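Local structure of Lin1909 protein (Listeria innocua, 3FIJ) at residues 38-43 against 232-237. The protein is of unknown function but probably hydrolyses gamma-glutamyl compounds, as a manganese-binding member of the peptidase C26 family of class I glutamine amidotransferase-like enzymes. Sequence-based numbering, arbitrary orientation.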
loop_
_atom_site.group_PDB
_atom_site.type_symbol
_atom_site.label_atom_id
_atom_site.label_comp_id
_atom_site.label_asym_id
_atom_site.label_seq_id
_atom_site.Cartn_x
_atom_site.Cartn_y
_atom_site.Cartn_z
ATOM N N GLN A 38 -29.420 17.774 8.926
ATOM C CA GLN A 38 -30.627 17.199 8.349
ATOM C C GLN A 38 -31.468 16.444 9.370
ATOM O O GLN A 38 -32.694 16.530 9.348
ATOM C CB GLN A 38 -30.273 16.290 7.175
ATOM C CG GLN A 38 -29.923 17.059 5.907
ATOM C CD GLN A 38 -29.342 16.166 4.825
ATOM O OE1 GLN A 38 -29.169 16.593 3.680
ATOM N NE2 GLN A 38 -29.027 14.927 5.183
ATOM N N LYS A 39 -30.815 15.723 10.272
ATOM C CA LYS A 39 -31.535 14.980 11.294
ATOM C C LYS A 39 -32.296 15.942 12.203
ATOM O O LYS A 39 -33.373 15.629 12.691
ATOM C CB LYS A 39 -30.554 14.148 12.130
ATOM C CG LYS A 39 -31.063 13.752 13.525
ATOM C CD LYS A 39 -32.290 12.841 13.484
ATOM C CE LYS A 39 -31.942 11.400 13.812
ATOM N NZ LYS A 39 -31.354 11.243 15.177
ATOM N N VAL A 40 -31.740 17.128 12.399
ATOM C CA VAL A 40 -32.333 18.114 13.285
ATOM C C VAL A 40 -33.364 19.088 12.689
ATOM O O VAL A 40 -33.958 19.887 13.413
ATOM C CB VAL A 40 -31.180 18.854 14.010
ATOM C CG1 VAL A 40 -31.438 20.329 14.102
ATOM C CG2 VAL A 40 -30.996 18.244 15.385
ATOM N N GLY A 41 -33.580 19.031 11.380
ATOM C CA GLY A 41 -34.583 19.898 10.789
ATOM C C GLY A 41 -34.117 21.106 10.002
ATOM O O GLY A 41 -34.934 21.937 9.600
ATOM N N GLY A 42 -32.816 21.217 9.774
ATOM C CA GLY A 42 -32.321 22.354 9.024
ATOM C C GLY A 42 -31.972 21.940 7.614
ATOM O O GLY A 42 -31.788 20.759 7.356
ATOM N N PHE A 43 -31.906 22.894 6.692
ATOM C CA PHE A 43 -31.540 22.561 5.323
ATOM C C PHE A 43 -30.106 23.015 5.172
ATOM O O PHE A 43 -29.824 24.211 5.136
ATOM C CB PHE A 43 -32.406 23.291 4.295
ATOM C CG PHE A 43 -32.067 22.933 2.868
ATOM C CD1 PHE A 43 -32.435 21.698 2.340
ATOM C CD2 PHE A 43 -31.357 23.819 2.060
ATOM C CE1 PHE A 43 -32.105 21.351 1.030
ATOM C CE2 PHE A 43 -31.021 23.480 0.744
ATOM C CZ PHE A 43 -31.395 22.244 0.230
ATOM N N LEU A 232 -27.085 19.701 20.570
ATOM C CA LEU A 232 -26.236 20.823 20.195
ATOM C C LEU A 232 -26.638 21.339 18.826
ATOM O O LEU A 232 -26.846 22.537 18.638
ATOM C CB LEU A 232 -24.763 20.399 20.203
ATOM C CG LEU A 232 -24.059 20.514 21.562
ATOM C CD1 LEU A 232 -24.934 19.904 22.656
ATOM C CD2 LEU A 232 -22.701 19.841 21.503
ATOM N N PHE A 233 -26.762 20.437 17.861
ATOM C CA PHE A 233 -27.148 20.868 16.525
ATOM C C PHE A 233 -28.594 21.364 16.518
ATOM O O PHE A 233 -28.948 22.265 15.746
ATOM C CB PHE A 233 -26.980 19.733 15.519
ATOM C CG PHE A 233 -25.573 19.228 15.400
ATOM C CD1 PHE A 233 -25.143 18.142 16.154
ATOM C CD2 PHE A 233 -24.667 19.852 14.541
ATOM C CE1 PHE A 233 -23.837 17.685 16.059
ATOM C CE2 PHE A 233 -23.356 19.401 14.439
ATOM C CZ PHE A 233 -22.942 18.314 15.202
ATOM N N GLN A 234 -29.425 20.780 17.381
ATOM C CA GLN A 234 -30.830 21.170 17.474
ATOM C C GLN A 234 -30.903 22.624 17.912
ATOM O O GLN A 234 -31.663 23.419 17.346
ATOM C CB GLN A 234 -31.572 20.291 18.486
ATOM C CG GLN A 234 -33.074 20.556 18.549
ATOM C CD GLN A 234 -33.765 20.321 17.214
ATOM O OE1 GLN A 234 -33.798 19.196 16.704
ATOM N NE2 GLN A 234 -34.315 21.382 16.638
ATOM N N ALA A 235 -30.098 22.970 18.914
ATOM C CA ALA A 235 -30.056 24.336 19.433
ATOM C C ALA A 235 -29.682 25.322 18.321
ATOM O O ALA A 235 -30.308 26.369 18.173
ATOM C CB ALA A 235 -29.059 24.424 20.579
ATOM N N LEU A 236 -28.665 24.991 17.535
ATOM C CA LEU A 236 -28.257 25.869 16.439
ATOM C C LEU A 236 -29.425 26.115 15.488
ATOM O O LEU A 236 -29.684 27.245 15.091
ATOM C CB LEU A 236 -27.098 25.256 15.650
ATOM C CG LEU A 236 -26.801 26.012 14.350
ATOM C CD1 LEU A 236 -26.320 27.435 14.670
ATOM C CD2 LEU A 236 -25.753 25.255 13.544
ATOM N N VAL A 237 -30.129 25.049 15.121
ATOM C CA VAL A 237 -31.262 25.177 14.215
ATOM C C VAL A 237 -32.429 25.912 14.873
ATOM O O VAL A 237 -33.076 26.744 14.235
ATOM C CB VAL A 237 -31.732 23.791 13.704
ATOM C CG1 VAL A 237 -33.086 23.914 12.999
ATOM C CG2 VAL A 237 -30.686 23.220 12.743
#
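Val40, at the C-terminal end of helix 31-40, pushes its two methyl groups into the side of helix 227-241 among Phe233, Gln234 and Val237. CG1 takes the tight side: it lies 3.3 Å from Val237 CG2 and 3.6 Å from the backbone O of Phe233. The two valine side chains lie side by side and run antiparallel, closer than ordinary carbon contact, and the chi1 of Val40, 138°, falls off any staggered position; its exact placement is doubtful, so strain is possible but not established. CG2 turns toward Gln234, with OE1 at 3.2 Å, and reaches Phe233 CB at a looser 4.3 Å. Beyond CB the ring of Phe233 leads away, edge-to-face with Phe112 of strand 111-114. Behind Val40 the helix ends in a Schellman motif: Gly41 takes a positive phi of 105° and the chain runs on into strand 43-47, outermost in the sheet of this chain. The contact packs the end of helix 31-40 against the C-terminal helix of this class I amidotransferase-like alpha/beta fold, away from the manganese site. Gly42 completes the apolar side, its CA 4.2 Å from Val237 CG2. The partly exposed side belongs to Gln234. With CG anti to the backbone N (chi1 -175°) and a bend at chi2, its amide crosses the side chain of Val40 at a slant, where OE1 and Val40 O, both acceptors, stand 3.4 Å apart without bonding. NE2 is instead hydrogen-bonded to Asp238 OD1, one turn on. Lys39, also exposed, reaches back to Glu230 in a salt bridge that ties the same two helices together.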